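Local coordinates for acetylacetone-cleaving enzyme (Acinetobacter johnsonii, PDB 3BAL), which cleaves acetylacetone with one equivalent of molecular oxygen into methylglyoxal and acetate, as an iron-dependent homotetrameric dioxygenase of the cupin superfamily, at residues H62-P67 / A102-T107; K74-V79 / T89-S94. All coordinates share one frame; numbering follows the deposited sequence.

Contact 1: residues H62-P67 / A102-T107; sequences HIHAGP and ALHGKT. With ZN (zinc ion), chain E.
His62 and His64 reach across to His104 and grip a zinc ion in the three-histidine site of a cupin jelly roll; the natural cofactor at this site is iron. His62 and His64 bind through NE2 (2.2 Å for His62 NE2 to the zinc), whereas His104 uses ND1, its ring atom nearer the backbone. With CG between the backbone N and the carbonyl carbon (chi1 58°), the His62 ring folds back so that His104 CB sits over one of its faces, 3.9 Å from the ring centroid. The planes of the His62 and His104 rings are nearly perpendicular. His64 NE2 and His104 ND1 come within 3.1 Å of each other without a hydrogen bond, because both bind the zinc. In the second shell, Ala60 O takes a hydrogen bond from His62 ND1 and Glu98 OE1 pairs with His104 NE2, which restrains the rotation of both rings. Two backbone bonds frame the antiparallel pair of His62 with His104, one of them from His104 N to His62 O (2.9 Å). A third runs from His64 N to Ala102 O.

On the other face of the sheet the contact is thinner and more exposed: Ile63 and Leu103 form a non-hydrogen-bonded pair whose side chains lie toward solvent, yet one carbon pair, Ile63 CG1 and Leu103 CD1, is tight at 3.4 Å. Strand 57-64 runs antiparallel to 103-104 and also pairs with 123-126, whose Phe125 meets the His62 ring, while His64 packs on Met117 and Phe119 of strand 113-120 and His104 on Val79 of strand 76-79.

Contact 2: residues K74-V79 / T89-S94; sequences KGKMEV and TAYAPS
Lys76 and Tyr91 lie side by side on one face of a two-stranded antiparallel beta hairpin, 76-79 with 88-91, set within the cupin fold. The lysine chain starts with CG beside its backbone N (chi1 -54°) and bends at its last two torsions, which carries CE over one face of the tyrosine ring, 4.2 Å from the centroid, in a CH-pi contact. The ammonium nitrogen goes on to the hydroxyl end of the ring, with Lys76 NZ 3.4 Å from Tyr91 CE2. Farther along the same face Glu78 and Thr89 also point the same way: the methylene Glu78 CG rests 3.7 Å from Thr89 OG1, and this hydroxyl is hydrogen-bonded to Glu83 N in the connecting loop.

Met77 and Ala90 occupy the opposite, buried face and both touch Tyr70 of strand 68-74; the Met77 chain, extended as far as its sulfur, also packs on Thr107. Between them the backbone closes a hydrogen-bonded pair, Met77 N to Ala90 O (3.0 Å) and Ala90 N to Met77 O (2.8 Å). Tyr91 N turns outward instead and bonds to Tyr13 OH of a neighbouring subunit, and at Ser94, the start of strand 94-98, a strand of that subunit pairs antiparallel and carries the larger sheet across the interface. Toward Lys74, Gly75 O accepts a hydrogen bond from Ala92 N (3.1 Å), and the methyl Ala92 CB presses against Lys74 N at 3.4 Å.

How the contacts relate
Contact 2 is nested in the chain between the two segments of contact 1, and their centres lie about 17 Å apart. They nevertheless touch: Val79 CG1 of contact 2 packs 3.5 Å from His104 NE2, on the metal ligand itself, and Thr107 CG2 of contact 1 meets Met77 CG at 3.8 Å. The hairpin thus supplies part of the protein wall beside the three-histidine metal site without contributing a ligand; the side chain of Met77 is about 8 Å from the zinc. Contact 1 holds the metal in the buried interior, while contact 2, farther from the chain centre, turns its Met77 face inward and engages a neighbouring subunit of the tetramer.

Contact 1: residues H62-P67 / A102-T107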
loop_
_atom_site.group_PDB
_atom_site.type_symbol
_atom_site.label_atom_id
_atom_site.label_comp_id
_atom_site.label_asym_id
_atom_site.label_seq_id
_atom_site.Cartn_x
_atom_site.Cartn_y
_atom_site.Cartn_z
ATOM N N HIS A 62 17.804 11.457 -8.238
ATOM C CA HIS A 62 16.426 11.429 -7.786
ATOM C C HIS A 62 16.269 10.860 -6.386
ATOM O O HIS A 62 17.169 10.214 -5.846
ATOM C CB HIS A 62 15.580 10.595 -8.737
ATOM C CG HIS A 62 16.055 9.182 -8.881
ATOM N ND1 HIS A 62 17.091 8.825 -9.719
ATOM C CD2 HIS A 62 15.659 8.040 -8.266
ATOM C CE1 HIS A 62 17.312 7.524 -9.614
ATOM N NE2 HIS A 62 16.456 7.025 -8.739
ATOM N N ILE A 63 15.094 11.099 -5.819
ATOM C CA ILE A 63 14.747 10.619 -4.492
ATOM C C ILE A 63 13.487 9.755 -4.614
ATOM O O ILE A 63 12.554 10.114 -5.337
ATOM C CB ILE A 63 14.445 11.802 -3.543
ATOM C CG1 ILE A 63 15.703 12.649 -3.348
ATOM C CG2 ILE A 63 13.922 11.277 -2.213
ATOM C CD1 ILE A 63 15.490 13.909 -2.541
ATOM N N HIS A 64 13.476 8.613 -3.929
ATOM C CA HIS A 64 12.318 7.718 -3.928
ATOM C C HIS A 64 11.335 8.191 -2.862
ATOM O O HIS A 64 11.652 8.203 -1.671
ATOM C CB HIS A 64 12.749 6.281 -3.624
ATOM C CG HIS A 64 13.425 5.608 -4.773
ATOM N ND1 HIS A 64 12.799 4.660 -5.556
ATOM C CD2 HIS A 64 14.648 5.802 -5.322
ATOM C CE1 HIS A 64 13.605 4.303 -6.541
ATOM N NE2 HIS A 64 14.733 4.982 -6.422
ATOM N N ALA A 65 10.146 8.599 -3.293
ATOM C CA ALA A 65 9.132 9.074 -2.360
ATOM C C ALA A 65 8.557 7.922 -1.525
ATOM O O ALA A 65 8.107 8.127 -0.395
ATOM C CB ALA A 65 8.021 9.777 -3.131
ATOM N N GLY A 66 8.568 6.720 -2.101
ATOM C CA GLY A 66 8.053 5.544 -1.421
ATOM C C GLY A 66 8.963 4.354 -1.670
ATOM O O GLY A 66 9.948 4.482 -2.397
ATOM N N PRO A 67 8.665 3.176 -1.097
ATOM C CA PRO A 67 9.503 1.987 -1.291
ATOM C C PRO A 67 9.531 1.458 -2.724
ATOM O O PRO A 67 8.531 1.512 -3.440
ATOM C CB PRO A 67 8.890 0.984 -0.320
ATOM C CG PRO A 67 7.427 1.322 -0.388
ATOM C CD PRO A 67 7.470 2.843 -0.297
ATOM N N ALA A 102 15.189 7.222 -0.054
ATOM C CA ALA A 102 16.467 6.843 -0.647
ATOM C C ALA A 102 16.918 7.846 -1.707
ATOM O O ALA A 102 16.185 8.150 -2.642
ATOM C CB ALA A 102 16.375 5.446 -1.247
ATOM N N LEU A 103 18.135 8.356 -1.544
ATOM C CA LEU A 103 18.706 9.325 -2.479
ATOM C C LEU A 103 19.661 8.640 -3.453
ATOM O O LEU A 103 20.699 8.115 -3.045
ATOM C CB LEU A 103 19.462 10.408 -1.713
ATOM C CG LEU A 103 20.156 11.482 -2.544
ATOM C CD1 LEU A 103 19.130 12.285 -3.334
ATOM C CD2 LEU A 103 20.933 12.402 -1.616
ATOM N N HIS A 104 19.310 8.656 -4.737
ATOM C CA HIS A 104 20.137 8.035 -5.768
ATOM C C HIS A 104 20.726 9.077 -6.717
ATOM O O HIS A 104 20.134 9.409 -7.751
ATOM C CB HIS A 104 19.306 7.015 -6.544
ATOM C CG HIS A 104 18.827 5.869 -5.706
ATOM N ND1 HIS A 104 17.795 5.043 -6.098
ATOM C CD2 HIS A 104 19.254 5.396 -4.510
ATOM C CE1 HIS A 104 17.608 4.112 -5.179
ATOM N NE2 HIS A 104 18.479 4.303 -4.206
ATOM N N GLY A 105 21.909 9.573 -6.351
ATOM C CA GLY A 105 22.596 10.589 -7.134
ATOM C C GLY A 105 22.900 10.201 -8.565
ATOM O O GLY A 105 22.633 10.973 -9.490
ATOM N N LYS A 106 23.463 9.013 -8.753
ATOM C CA LYS A 106 23.798 8.541 -10.092
ATOM C C LYS A 106 23.881 7.002 -10.151
ATOM O O LYS A 106 24.972 6.439 -10.244
ATOM C CB LYS A 106 25.132 9.172 -10.532
ATOM C CG LYS A 106 25.485 8.980 -12.005
ATOM C CD LYS A 106 26.775 9.706 -12.355
ATOM C CE LYS A 106 27.124 9.525 -13.821
ATOM N NZ LYS A 106 28.434 10.133 -14.192
ATOM N N THR A 107 22.736 6.324 -10.079
ATOM C CA THR A 107 22.729 4.865 -10.160
ATOM C C THR A 107 23.482 4.533 -11.454
ATOM O O THR A 107 23.094 4.987 -12.535
ATOM C CB THR A 107 21.283 4.312 -10.194
ATOM O OG1 THR A 107 20.634 4.611 -8.953
ATOM C CG2 THR A 107 21.283 2.804 -10.402
HETATM ZN ZN ZN E . 16.403 5.069 -7.646
#

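Contact 2: residues K74-V79 / T89-S94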
loop_
_atom_site.group_PDB
_atom_site.type_symbol
_atom_site.label_atom_id
_atom_site.label_comp_id
_atom_site.label_asym_id
_atom_site.label_seq_id
_atom_site.Cartn_x
_atom_site.Cartn_y
_atom_site.Cartn_z
ATOM N N LYS A 74 20.459 -9.314 -14.879
ATOM C CA LYS A 74 21.692 -9.382 -15.650
ATOM C C LYS A 74 22.601 -8.189 -15.385
ATOM O O LYS A 74 22.130 -7.069 -15.200
ATOM C CB LYS A 74 21.361 -9.448 -17.145
ATOM C CG LYS A 74 22.581 -9.511 -18.044
ATOM C CD LYS A 74 22.185 -9.456 -19.507
ATOM C CE LYS A 74 23.409 -9.609 -20.402
ATOM N NZ LYS A 74 24.141 -10.894 -20.117
ATOM N N GLY A 75 23.906 -8.441 -15.353
ATOM C CA GLY A 75 24.853 -7.359 -15.146
ATOM C C GLY A 75 25.230 -7.019 -13.718
ATOM O O GLY A 75 25.300 -7.889 -12.851
ATOM N N LYS A 76 25.479 -5.731 -13.489
ATOM C CA LYS A 76 25.876 -5.207 -12.182
ATOM C C LYS A 76 25.329 -3.782 -12.044
ATOM O O LYS A 76 25.306 -3.033 -13.022
ATOM C CB LYS A 76 27.401 -5.181 -12.089
ATOM C CG LYS A 76 28.053 -6.511 -12.386
ATOM C CD LYS A 76 29.441 -6.296 -12.925
ATOM C CE LYS A 76 30.418 -6.043 -11.826
ATOM N NZ LYS A 76 31.377 -7.178 -11.893
ATOM N N MET A 77 24.905 -3.408 -10.837
ATOM C CA MET A 77 24.342 -2.073 -10.592
ATOM C C MET A 77 24.871 -1.430 -9.298
ATOM O O MET A 77 24.774 -2.025 -8.227
ATOM C CB MET A 77 22.807 -2.166 -10.543
ATOM C CG MET A 77 22.089 -0.865 -10.195
ATOM S SD MET A 77 20.298 -1.027 -10.318
ATOM C CE MET A 77 19.973 -2.022 -8.862
ATOM N N GLU A 78 25.433 -0.224 -9.409
ATOM C CA GLU A 78 25.967 0.502 -8.253
ATOM C C GLU A 78 24.914 1.472 -7.727
ATOM O O GLU A 78 24.628 2.485 -8.358
ATOM C CB GLU A 78 27.232 1.280 -8.638
ATOM C CG GLU A 78 28.491 0.427 -8.792
ATOM C CD GLU A 78 29.618 1.162 -9.513
ATOM O OE1 GLU A 78 29.635 2.410 -9.492
ATOM O OE2 GLU A 78 30.497 0.494 -10.095
ATOM N N VAL A 79 24.342 1.146 -6.570
ATOM C CA VAL A 79 23.305 1.966 -5.948
ATOM C C VAL A 79 23.845 2.705 -4.729
ATOM O O VAL A 79 24.599 2.145 -3.930
ATOM C CB VAL A 79 22.111 1.107 -5.481
ATOM C CG1 VAL A 79 20.922 1.997 -5.175
ATOM C CG2 VAL A 79 21.757 0.078 -6.535
ATOM N N THR A 89 26.563 -2.679 -4.438
ATOM C CA THR A 89 26.800 -3.005 -5.834
ATOM C C THR A 89 26.144 -4.373 -6.044
ATOM O O THR A 89 26.608 -5.379 -5.518
ATOM C CB THR A 89 28.304 -3.085 -6.175
ATOM O OG1 THR A 89 28.918 -1.810 -5.939
ATOM C CG2 THR A 89 28.490 -3.451 -7.655
ATOM N N ALA A 90 25.047 -4.395 -6.792
ATOM C CA ALA A 90 24.324 -5.632 -7.047
ATOM C C ALA A 90 24.920 -6.436 -8.205
ATOM O O ALA A 90 25.301 -5.874 -9.238
ATOM C CB ALA A 90 22.854 -5.323 -7.329
ATOM N N TYR A 91 25.002 -7.754 -8.019
ATOM C CA TYR A 91 25.516 -8.674 -9.035
ATOM C C TYR A 91 24.364 -9.617 -9.387
ATOM O O TYR A 91 23.759 -10.203 -8.497
ATOM C CB TYR A 91 26.685 -9.491 -8.479
ATOM C CG TYR A 91 28.021 -8.779 -8.457
ATOM C CD1 TYR A 91 28.182 -7.561 -7.800
ATOM C CD2 TYR A 91 29.137 -9.349 -9.071
ATOM C CE1 TYR A 91 29.430 -6.925 -7.754
ATOM C CE2 TYR A 91 30.386 -8.727 -9.031
ATOM C CZ TYR A 91 30.526 -7.518 -8.371
ATOM O OH TYR A 91 31.767 -6.918 -8.319
ATOM N N ALA A 92 24.053 -9.766 -10.668
ATOM C CA ALA A 92 22.955 -10.646 -11.070
ATOM C C ALA A 92 23.261 -12.125 -10.784
ATOM O O ALA A 92 24.386 -12.579 -10.969
ATOM C CB ALA A 92 22.648 -10.451 -12.563
ATOM N N PRO A 93 22.270 -12.883 -10.282
ATOM C CA PRO A 93 20.910 -12.429 -9.966
ATOM C C PRO A 93 20.871 -11.984 -8.510
ATOM O O PRO A 93 21.482 -12.612 -7.650
ATOM C CB PRO A 93 20.067 -13.677 -10.205
ATOM C CG PRO A 93 20.982 -14.772 -9.728
ATOM C CD PRO A 93 22.337 -14.360 -10.304
ATOM N N SER A 94 20.173 -10.887 -8.242
ATOM C CA SER A 94 20.061 -10.382 -6.880
ATOM C C SER A 94 18.821 -9.512 -6.737
ATOM O O SER A 94 18.173 -9.172 -7.727
ATOM C CB SER A 94 21.328 -9.610 -6.467
ATOM O OG SER A 94 21.653 -8.578 -7.383
#